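Local coordinates for protein isocitrate dehydrogenase [NAD] subunit 2, mitochondrial (Saccharomyces cerevisiae, PDB 3BLX) that catalyses, with its partner subunit in an allosteric octamer, the NAD-dependent oxidative decarboxylation of isocitrate to 2-oxoglutarate in the citric acid cycle, and also binds RNA, at residues B[274-282]-B[297-308]; B[181-190]-B[213-224]. All blocks are in the same frame, centred on the assembly; numbering follows the deposited sequence.

Both contacts build on the same mixed sheet, yet on different parts of it: their centres lie about 25 Å apart and their nearest atoms about 10 Å. Contact 1, near the centre of the chain, lays helix 296-309 on strand 275-279, and is a buried junction of side chains, with one phenylalanine doing most of the work. Contact 2 pairs strand 183-188 with 215-220, an outermost strand of the sheet within this chain, and is partly buried; a ladder of backbone hydrogen bonds carries it, with a firm salt bridge toward the start and a weak one at the far end. Contact 2 also holds putative active-site residues beside subunit 1, whereas contact 1 touches no other chain.

Contact 1: residues B[274-282]-B[297-308]; sequences ISIFEAVHG and ALLLSSVMMLNH
Phe-277 packs its ring on the helix 297-308 and dominates the aromatic part of the contact. One face of the ring takes Met-305 CA, 3.7 Å from the ring centroid and almost straight over the face, a CH-pi contact. The Met-305 chain runs on past the CD2 side of the ring: its CG lies 3.8 Å from Phe-277 CD2, and its sulfur stands obliquely to the ring as a Met-aromatic contact. With chi1 at -62°, the Phe-277 ring swings opposite its own carbonyl carbon, and CZ ends 3.6 Å from His-308 ND1, an atom at the edge of the phenylalanine ring and near its plane. The two rings are inclined by 44°, neither stacked nor perpendicular. Met-304 adds its CB, 3.8 Å from Phe-277 CD1.

Smaller apolar contacts close the other end. Ala-279 CB meets Ala-297 CB at 3.6 Å, and the same Ala-297 methyl touches the edge of the His-281 imidazole, 3.5 Å from its CD2.

Polar groups contribute little between strand and helix. Ser-301 OG makes a close approach to Glu-278 O, 3.1 Å, that does not amount to an established bond, while Ser-275 lies against CE1 of His-308, whose NE2 is hydrogen-bonded to Gly-9 O. The Glu-278 carboxylate is salt-bridged to Lys-85.

Strand and helix run nearly antiparallel, at 156°, with their axes 6.7 Å apart. This is helix-on-sheet packing inside the dehydrogenase fold: strand 275-279 lies between strands 82-85 and 266-271, and the helix is flanked by helices 33-45 and 312-326.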
loop_
_atom_site.group_PDB
_atom_site.type_symbol
_atom_site.label_atom_id
_atom_site.label_comp_id
_atom_site.label_asym_id
_atom_site.label_seq_id
_atom_site.Cartn_x
_atom_site.Cartn_y
_atom_site.Cartn_z
ATOM N N ILE B 274 42.161 -11.687 35.023
ATOM C CA ILE B 274 41.594 -10.402 35.449
ATOM C C ILE B 274 40.214 -10.591 36.084
ATOM O O ILE B 274 39.519 -11.554 35.778
ATOM C CB ILE B 274 41.467 -9.382 34.272
ATOM C CG1 ILE B 274 42.799 -9.184 33.537
ATOM C CG2 ILE B 274 40.970 -8.050 34.761
ATOM C CD1 ILE B 274 42.918 -9.997 32.251
ATOM N N SER B 275 39.830 -9.681 36.975
ATOM C CA SER B 275 38.493 -9.686 37.570
ATOM C C SER B 275 38.060 -8.276 37.919
ATOM O O SER B 275 38.765 -7.552 38.603
ATOM C CB SER B 275 38.447 -10.559 38.828
ATOM O OG SER B 275 38.494 -11.934 38.507
ATOM N N ILE B 276 36.879 -7.894 37.469
ATOM C CA ILE B 276 36.393 -6.544 37.659
ATOM C C ILE B 276 35.194 -6.573 38.575
ATOM O O ILE B 276 34.386 -7.478 38.490
ATOM C CB ILE B 276 36.017 -5.945 36.315
ATOM C CG1 ILE B 276 37.261 -5.898 35.425
ATOM C CG2 ILE B 276 35.399 -4.588 36.493
ATOM C CD1 ILE B 276 37.078 -5.128 34.146
ATOM N N PHE B 277 35.087 -5.592 39.464
ATOM C CA PHE B 277 34.057 -5.584 40.492
ATOM C C PHE B 277 33.320 -4.291 40.412
ATOM O O PHE B 277 33.936 -3.247 40.302
ATOM C CB PHE B 277 34.697 -5.741 41.874
ATOM C CG PHE B 277 35.421 -7.037 42.043
ATOM C CD1 PHE B 277 34.835 -8.094 42.734
ATOM C CD2 PHE B 277 36.676 -7.226 41.470
ATOM C CE1 PHE B 277 35.506 -9.317 42.883
ATOM C CE2 PHE B 277 37.362 -8.454 41.608
ATOM C CZ PHE B 277 36.778 -9.495 42.321
ATOM N N GLU B 278 31.997 -4.347 40.455
ATOM C CA GLU B 278 31.201 -3.160 40.181
ATOM C C GLU B 278 29.852 -3.207 40.838
ATOM O O GLU B 278 29.316 -4.278 41.094
ATOM C CB GLU B 278 31.003 -2.994 38.672
ATOM C CG GLU B 278 30.472 -4.223 37.934
ATOM C CD GLU B 278 30.143 -3.967 36.439
ATOM O OE1 GLU B 278 29.896 -2.805 36.039
ATOM O OE2 GLU B 278 30.120 -4.945 35.655
ATOM N N ALA B 279 29.296 -2.033 41.104
ATOM C CA ALA B 279 27.893 -1.948 41.446
ATOM C C ALA B 279 27.108 -2.106 40.142
ATOM O O ALA B 279 27.659 -1.899 39.072
ATOM C CB ALA B 279 27.597 -0.624 42.090
ATOM N N VAL B 280 25.832 -2.464 40.227
ATOM C CA VAL B 280 25.050 -2.675 39.022
ATOM C C VAL B 280 23.982 -1.615 38.814
ATOM O O VAL B 280 23.202 -1.703 37.871
ATOM C CB VAL B 280 24.396 -4.079 38.981
ATOM C CG1 VAL B 280 25.436 -5.144 39.233
ATOM C CG2 VAL B 280 23.294 -4.191 40.005
ATOM N N HIS B 281 23.933 -0.617 39.690
ATOM C CA HIS B 281 22.973 0.469 39.499
ATOM C C HIS B 281 23.495 1.437 38.466
ATOM O O HIS B 281 24.632 1.305 38.016
ATOM C CB HIS B 281 22.717 1.218 40.801
ATOM C CG HIS B 281 23.966 1.640 41.508
ATOM N ND1 HIS B 281 24.792 2.630 41.028
ATOM C CD2 HIS B 281 24.533 1.203 42.656
ATOM C CE1 HIS B 281 25.816 2.782 41.849
ATOM N NE2 HIS B 281 25.684 1.930 42.845
ATOM N N GLY B 282 22.677 2.430 38.121
ATOM C CA GLY B 282 23.006 3.384 37.073
ATOM C C GLY B 282 23.926 4.542 37.424
ATOM O O GLY B 282 24.468 4.631 38.518
ATOM N N ALA B 297 26.626 -0.116 47.505
ATOM C CA ALA B 297 26.762 -1.074 46.423
ATOM C C ALA B 297 28.210 -1.163 45.991
ATOM O O ALA B 297 28.775 -2.247 45.923
ATOM C CB ALA B 297 25.889 -0.670 45.277
ATOM N N LEU B 298 28.825 -0.019 45.710
ATOM C CA LEU B 298 30.238 -0.031 45.350
ATOM C C LEU B 298 31.119 -0.531 46.522
ATOM O O LEU B 298 32.076 -1.281 46.315
ATOM C CB LEU B 298 30.689 1.335 44.812
ATOM C CG LEU B 298 32.084 1.373 44.173
ATOM C CD1 LEU B 298 32.256 0.259 43.155
ATOM C CD2 LEU B 298 32.364 2.707 43.534
ATOM N N LEU B 299 30.782 -0.139 47.747
ATOM C CA LEU B 299 31.518 -0.611 48.933
ATOM C C LEU B 299 31.525 -2.128 49.075
ATOM O O LEU B 299 32.555 -2.746 49.385
ATOM C CB LEU B 299 30.931 0.006 50.201
ATOM C CG LEU B 299 31.701 1.106 50.925
ATOM C CD1 LEU B 299 32.793 1.705 50.070
ATOM C CD2 LEU B 299 30.718 2.172 51.434
ATOM N N LEU B 300 30.361 -2.727 48.850
ATOM C CA LEU B 300 30.222 -4.159 48.999
ATOM C C LEU B 300 30.953 -4.898 47.898
ATOM O O LEU B 300 31.332 -6.048 48.082
ATOM C CB LEU B 300 28.749 -4.558 49.042
ATOM C CG LEU B 300 28.066 -4.161 50.346
ATOM C CD1 LEU B 300 26.565 -4.181 50.230
ATOM C CD2 LEU B 300 28.533 -5.098 51.437
ATOM N N SER B 301 31.156 -4.236 46.761
ATOM C CA SER B 301 31.936 -4.831 45.679
ATOM C C SER B 301 33.395 -4.779 46.066
ATOM O O SER B 301 34.191 -5.590 45.609
ATOM C CB SER B 301 31.731 -4.094 44.349
ATOM O OG SER B 301 30.362 -3.964 44.014
ATOM N N SER B 302 33.738 -3.798 46.900
ATOM C CA SER B 302 35.090 -3.664 47.444
ATOM C C SER B 302 35.383 -4.879 48.302
ATOM O O SER B 302 36.445 -5.494 48.196
ATOM C CB SER B 302 35.210 -2.417 48.321
ATOM O OG SER B 302 34.532 -1.323 47.757
ATOM N N VAL B 303 34.428 -5.209 49.162
ATOM C CA VAL B 303 34.520 -6.404 49.967
ATOM C C VAL B 303 34.784 -7.624 49.103
ATOM O O VAL B 303 35.698 -8.395 49.378
ATOM C CB VAL B 303 33.229 -6.652 50.730
ATOM C CG1 VAL B 303 33.381 -7.865 51.588
ATOM C CG2 VAL B 303 32.892 -5.455 51.560
ATOM N N MET B 304 33.975 -7.804 48.063
ATOM C CA MET B 304 34.147 -8.944 47.172
ATOM C C MET B 304 35.532 -8.947 46.542
ATOM O O MET B 304 36.128 -10.003 46.339
ATOM C CB MET B 304 33.096 -8.941 46.062
ATOM C CG MET B 304 31.657 -9.103 46.510
ATOM S SD MET B 304 30.509 -9.256 45.098
ATOM C CE MET B 304 30.887 -10.933 44.606
ATOM N N MET B 305 36.026 -7.757 46.222
ATOM C CA MET B 305 37.353 -7.599 45.636
ATOM C C MET B 305 38.457 -7.965 46.644
ATOM O O MET B 305 39.370 -8.742 46.335
ATOM C CB MET B 305 37.535 -6.177 45.123
ATOM C CG MET B 305 38.822 -5.970 44.362
ATOM S SD MET B 305 39.119 -4.266 43.924
ATOM C CE MET B 305 38.965 -3.439 45.519
ATOM N N LEU B 306 38.368 -7.411 47.852
ATOM C CA LEU B 306 39.293 -7.763 48.932
ATOM C C LEU B 306 39.367 -9.279 49.069
ATOM O O LEU B 306 40.429 -9.876 48.899
ATOM C CB LEU B 306 38.851 -7.113 50.250
ATOM C CG LEU B 306 39.457 -5.763 50.691
ATOM C CD1 LEU B 306 40.197 -5.034 49.583
ATOM C CD2 LEU B 306 38.394 -4.861 51.322
ATOM N N ASN B 307 38.221 -9.893 49.348
ATOM C CA ASN B 307 38.125 -11.347 49.457
ATOM C C ASN B 307 38.719 -12.096 48.273
ATOM O O ASN B 307 39.148 -13.229 48.408
ATOM C CB ASN B 307 36.674 -11.789 49.655
ATOM C CG ASN B 307 36.211 -11.644 51.087
ATOM O OD1 ASN B 307 36.932 -11.999 52.020
ATOM N ND2 ASN B 307 35.001 -11.122 51.274
ATOM N N HIS B 308 38.732 -11.481 47.105
ATOM C CA HIS B 308 39.252 -12.165 45.931
ATOM C C HIS B 308 40.777 -12.056 45.934
ATOM O O HIS B 308 41.486 -12.869 45.311
ATOM C CB HIS B 308 38.615 -11.594 44.650
ATOM C CG HIS B 308 39.223 -12.109 43.379
ATOM N ND1 HIS B 308 39.876 -11.289 42.482
ATOM C CD2 HIS B 308 39.281 -13.353 42.855
ATOM C CE1 HIS B 308 40.311 -12.004 41.460
ATOM N NE2 HIS B 308 39.962 -13.261 41.663
#

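Contact 2: residues B[181-190]-B[213-224]; sequences RPRVIVVHKS and DLTLETELIDNS
Val-184, Val-186 and His-188 alternate with Thr-215, Glu-217 and Glu-219 in an unbroken parallel ladder of backbone hydrogen bonds, which makes up the tight part of the contact. It starts with Thr-215 N to Pro-182 O and ends with Ile-221 N to His-188 O at 2.7 Å, the first turn of helix 221-230 thus being tied to the end of the neighbouring strand. Above the ladder Val-184 CG2 and Leu-216 CD1 meet at 3.6 Å, on the side packed by helices 162-178 and 195-208. On the other side Val-187 CG1, anti to its backbone nitrogen (chi1 172°), touches Ile-221 CB at 3.6 Å; both side chains also reach Leu-250 of helix 244-258.

The strands form a beta-alpha-beta crossover through helix 195-208, and strand 215-220 is an outermost strand of the sheet within this chain. The ends of both strands lead to the active site: Lys-189 after strand 183-188, probably critical for catalysis, and Asp-222 in the first turn of helix 221-230, which by similarity to relatives probably binds the magnesium ion and the substrate. They form a weak salt bridge, Lys-189 NZ to Asp-222 OD1 3.4 Å. Subunit 1 borders them, Thr-241 of that chain making a weak hydrogen bond to Asp-222.

The end at 181-183 and 213-215 is the solvent side, where Pro-182, Asp-213 and Thr-215 are exposed although the ladder continues there. Here Arg-183 grips Glu-217 side-on: NE reaches OE2 at 3.1 Å, while NH2 gives OE1 a straighter bond of 3.0 Å, at 170°. Guanidinium and carboxylate planes are 53° apart, and both oxygens are approached from above the carboxylate plane. Ile-185 CD1 lies over one guanidinium face, 3.6 Å above its plane, and Asp-237 pairs with NH1 of Arg-183.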
loop_
_atom_site.group_PDB
_atom_site.type_symbol
_atom_site.label_atom_id
_atom_site.label_comp_id
_atom_site.label_asym_id
_atom_site.label_seq_id
_atom_site.Cartn_x
_atom_site.Cartn_y
_atom_site.Cartn_z
ATOM N N ARG B 181 29.258 -23.479 51.336
ATOM C CA ARG B 181 27.894 -23.878 51.071
ATOM C C ARG B 181 27.878 -25.286 50.490
ATOM O O ARG B 181 28.669 -25.628 49.589
ATOM C CB ARG B 181 27.206 -22.876 50.141
ATOM C CG ARG B 181 26.510 -21.712 50.844
ATOM C CD ARG B 181 26.490 -20.484 49.946
ATOM N NE ARG B 181 25.200 -19.794 49.917
ATOM C CZ ARG B 181 25.013 -18.547 50.332
ATOM N NH1 ARG B 181 26.034 -17.859 50.813
ATOM N NH2 ARG B 181 23.811 -17.994 50.263
ATOM N N PRO B 182 26.975 -26.113 51.019
ATOM C CA PRO B 182 26.844 -27.529 50.669
ATOM C C PRO B 182 26.373 -27.742 49.216
ATOM O O PRO B 182 27.016 -28.530 48.513
ATOM C CB PRO B 182 25.784 -28.055 51.655
ATOM C CG PRO B 182 25.441 -26.929 52.557
ATOM C CD PRO B 182 25.929 -25.653 51.946
ATOM N N ARG B 183 25.303 -27.056 48.782
ATOM C CA ARG B 183 24.647 -27.344 47.491
ATOM C C ARG B 183 24.984 -26.367 46.389
ATOM O O ARG B 183 24.991 -25.167 46.612
ATOM C CB ARG B 183 23.123 -27.326 47.616
ATOM C CG ARG B 183 22.578 -27.884 48.882
ATOM C CD ARG B 183 21.377 -27.063 49.281
ATOM N NE ARG B 183 20.201 -27.318 48.458
ATOM C CZ ARG B 183 19.110 -26.558 48.461
ATOM N NH1 ARG B 183 19.058 -25.482 49.228
ATOM N NH2 ARG B 183 18.072 -26.868 47.698
ATOM N N VAL B 184 25.250 -26.882 45.189
ATOM C CA VAL B 184 25.157 -26.038 44.006
ATOM C C VAL B 184 23.985 -26.520 43.184
ATOM O O VAL B 184 23.846 -27.701 42.893
ATOM C CB VAL B 184 26.448 -25.949 43.178
ATOM C CG1 VAL B 184 27.658 -26.356 44.013
ATOM C CG2 VAL B 184 26.334 -26.761 41.937
ATOM N N ILE B 185 23.098 -25.587 42.896
ATOM C CA ILE B 185 21.905 -25.851 42.112
ATOM C C ILE B 185 22.060 -25.337 40.678
ATOM O O ILE B 185 22.241 -24.136 40.463
ATOM C CB ILE B 185 20.710 -25.157 42.751
ATOM C CG1 ILE B 185 20.533 -25.672 44.186
ATOM C CG2 ILE B 185 19.484 -25.345 41.900
ATOM C CD1 ILE B 185 19.446 -24.980 44.941
ATOM N N VAL B 186 22.025 -26.244 39.708
ATOM C CA VAL B 186 21.961 -25.838 38.318
ATOM C C VAL B 186 20.501 -25.568 37.974
ATOM O O VAL B 186 19.649 -26.433 38.167
ATOM C CB VAL B 186 22.496 -26.910 37.367
ATOM C CG1 VAL B 186 22.101 -26.553 35.978
ATOM C CG2 VAL B 186 23.991 -27.006 37.447
ATOM N N VAL B 187 20.227 -24.352 37.501
ATOM C CA VAL B 187 18.897 -23.937 37.038
ATOM C C VAL B 187 18.816 -23.996 35.506
ATOM O O VAL B 187 19.710 -23.514 34.810
ATOM C CB VAL B 187 18.541 -22.517 37.531
ATOM C CG1 VAL B 187 17.275 -22.017 36.889
ATOM C CG2 VAL B 187 18.359 -22.524 39.010
ATOM N N HIS B 188 17.752 -24.596 34.985
ATOM C CA HIS B 188 17.633 -24.819 33.560
ATOM C C HIS B 188 16.164 -24.880 33.200
ATOM O O HIS B 188 15.319 -24.861 34.081
ATOM C CB HIS B 188 18.304 -26.130 33.196
ATOM C CG HIS B 188 17.667 -27.313 33.844
ATOM N ND1 HIS B 188 16.847 -28.181 33.158
ATOM C CD2 HIS B 188 17.696 -27.750 35.126
ATOM C CE1 HIS B 188 16.409 -29.114 33.985
ATOM N NE2 HIS B 188 16.904 -28.870 35.186
ATOM N N LYS B 189 15.864 -24.939 31.903
ATOM C CA LYS B 189 14.490 -25.073 31.395
ATOM C C LYS B 189 14.292 -26.511 30.851
ATOM O O LYS B 189 15.269 -27.229 30.647
ATOM C CB LYS B 189 14.192 -24.010 30.328
ATOM C CG LYS B 189 12.849 -23.302 30.470
ATOM C CD LYS B 189 11.735 -24.287 30.831
ATOM C CE LYS B 189 10.378 -23.873 30.259
ATOM N NZ LYS B 189 9.846 -22.596 30.810
ATOM N N SER B 190 13.036 -26.919 30.645
ATOM C CA SER B 190 12.683 -28.322 30.378
ATOM C C SER B 190 13.764 -29.103 29.634
ATOM O O SER B 190 13.908 -28.971 28.434
ATOM C CB SER B 190 11.366 -28.416 29.611
ATOM O OG SER B 190 11.013 -29.769 29.405
ATOM N N ASP B 213 32.612 -33.075 48.166
ATOM C CA ASP B 213 32.149 -32.298 49.325
ATOM C C ASP B 213 30.918 -31.466 49.022
ATOM O O ASP B 213 30.291 -30.902 49.922
ATOM C CB ASP B 213 33.241 -31.372 49.869
ATOM C CG ASP B 213 33.964 -30.575 48.783
ATOM O OD1 ASP B 213 34.449 -31.167 47.780
ATOM O OD2 ASP B 213 34.080 -29.340 48.972
ATOM N N LEU B 214 30.577 -31.386 47.745
ATOM C CA LEU B 214 29.457 -30.570 47.327
ATOM C C LEU B 214 28.322 -31.409 46.753
ATOM O O LEU B 214 28.558 -32.377 46.028
ATOM C CB LEU B 214 29.945 -29.568 46.304
ATOM C CG LEU B 214 30.347 -28.185 46.821
ATOM C CD1 LEU B 214 30.387 -28.142 48.319
ATOM C CD2 LEU B 214 31.661 -27.805 46.242
ATOM N N THR B 215 27.096 -31.041 47.101
ATOM C CA THR B 215 25.902 -31.685 46.566
ATOM C C THR B 215 25.370 -30.921 45.350
ATOM O O THR B 215 25.055 -29.740 45.433
ATOM C CB THR B 215 24.791 -31.738 47.620
ATOM O OG1 THR B 215 25.333 -32.211 48.853
ATOM C CG2 THR B 215 23.654 -32.650 47.171
ATOM N N LEU B 216 25.269 -31.603 44.219
ATOM C CA LEU B 216 24.654 -31.037 43.020
ATOM C C LEU B 216 23.167 -31.360 42.926
ATOM O O LEU B 216 22.785 -32.522 42.825
ATOM C CB LEU B 216 25.355 -31.563 41.762
ATOM C CG LEU B 216 24.733 -31.121 40.440
ATOM C CD1 LEU B 216 24.845 -29.618 40.349
ATOM C CD2 LEU B 216 25.407 -31.760 39.234
ATOM N N GLU B 217 22.327 -30.332 42.958
ATOM C CA GLU B 217 20.916 -30.507 42.607
ATOM C C GLU B 217 20.651 -29.783 41.306
ATOM O O GLU B 217 21.321 -28.791 40.994
ATOM C CB GLU B 217 19.994 -29.947 43.687
ATOM C CG GLU B 217 20.372 -30.374 45.105
ATOM C CD GLU B 217 19.418 -29.841 46.158
ATOM O OE1 GLU B 217 18.440 -29.149 45.787
ATOM O OE2 GLU B 217 19.650 -30.116 47.358
ATOM N N THR B 218 19.679 -30.277 40.545
ATOM C CA THR B 218 19.196 -29.550 39.371
ATOM C C THR B 218 17.759 -29.104 39.604
ATOM O O THR B 218 16.984 -29.810 40.266
ATOM C CB THR B 218 19.282 -30.392 38.073
ATOM O OG1 THR B 218 18.366 -31.494 38.140
ATOM C CG2 THR B 218 20.715 -30.889 37.833
ATOM N N GLU B 219 17.394 -27.940 39.070
ATOM C CA GLU B 219 16.032 -27.455 39.272
ATOM C C GLU B 219 15.470 -26.717 38.051
ATOM O O GLU B 219 16.199 -25.958 37.417
ATOM C CB GLU B 219 16.011 -26.565 40.511
ATOM C CG GLU B 219 14.690 -26.558 41.251
ATOM C CD GLU B 219 14.851 -26.063 42.684
ATOM O OE1 GLU B 219 15.868 -25.392 42.989
ATOM O OE2 GLU B 219 13.961 -26.354 43.512
ATOM N N LEU B 220 14.193 -26.944 37.730
ATOM C CA LEU B 220 13.543 -26.246 36.619
ATOM C C LEU B 220 13.459 -24.797 37.003
ATOM O O LEU B 220 13.123 -24.496 38.136
ATOM C CB LEU B 220 12.132 -26.773 36.346
ATOM C CG LEU B 220 11.949 -28.038 35.506
ATOM C CD1 LEU B 220 10.478 -28.217 35.111
ATOM C CD2 LEU B 220 12.851 -28.013 34.273
ATOM N N ILE B 221 13.760 -23.903 36.074
ATOM C CA ILE B 221 13.715 -22.493 36.398
ATOM C C ILE B 221 12.317 -22.117 36.896
ATOM O O ILE B 221 12.201 -21.326 37.805
ATOM C CB ILE B 221 14.144 -21.623 35.228
ATOM C CG1 ILE B 221 14.343 -20.189 35.703
ATOM C CG2 ILE B 221 13.118 -21.709 34.133
ATOM C CD1 ILE B 221 14.582 -19.209 34.631
ATOM N N ASP B 222 11.269 -22.729 36.348
ATOM C CA ASP B 222 9.902 -22.526 36.856
ATOM C C ASP B 222 9.822 -22.759 38.366
ATOM O O ASP B 222 9.246 -21.960 39.090
ATOM C CB ASP B 222 8.892 -23.483 36.216
ATOM C CG ASP B 222 8.912 -23.469 34.702
ATOM O OD1 ASP B 222 10.004 -23.382 34.108
ATOM O OD2 ASP B 222 7.817 -23.583 34.105
ATOM N N ASN B 223 10.373 -23.876 38.837
ATOM C CA ASN B 223 10.249 -24.242 40.242
ATOM C C ASN B 223 11.089 -23.322 41.122
ATOM O O ASN B 223 10.657 -22.854 42.174
ATOM C CB ASN B 223 10.630 -25.710 40.467
ATOM C CG ASN B 223 9.716 -26.681 39.722
ATOM O OD1 ASN B 223 8.527 -26.415 39.509
ATOM N ND2 ASN B 223 10.276 -27.823 39.326
ATOM N N SER B 224 12.300 -23.056 40.675
ATOM C CA SER B 224 13.176 -22.165 41.394
ATOM C C SER B 224 12.523 -20.838 41.671
ATOM O O SER B 224 12.622 -20.356 42.789
ATOM C CB SER B 224 14.459 -21.927 40.620
ATOM O OG SER B 224 15.148 -23.142 40.407
#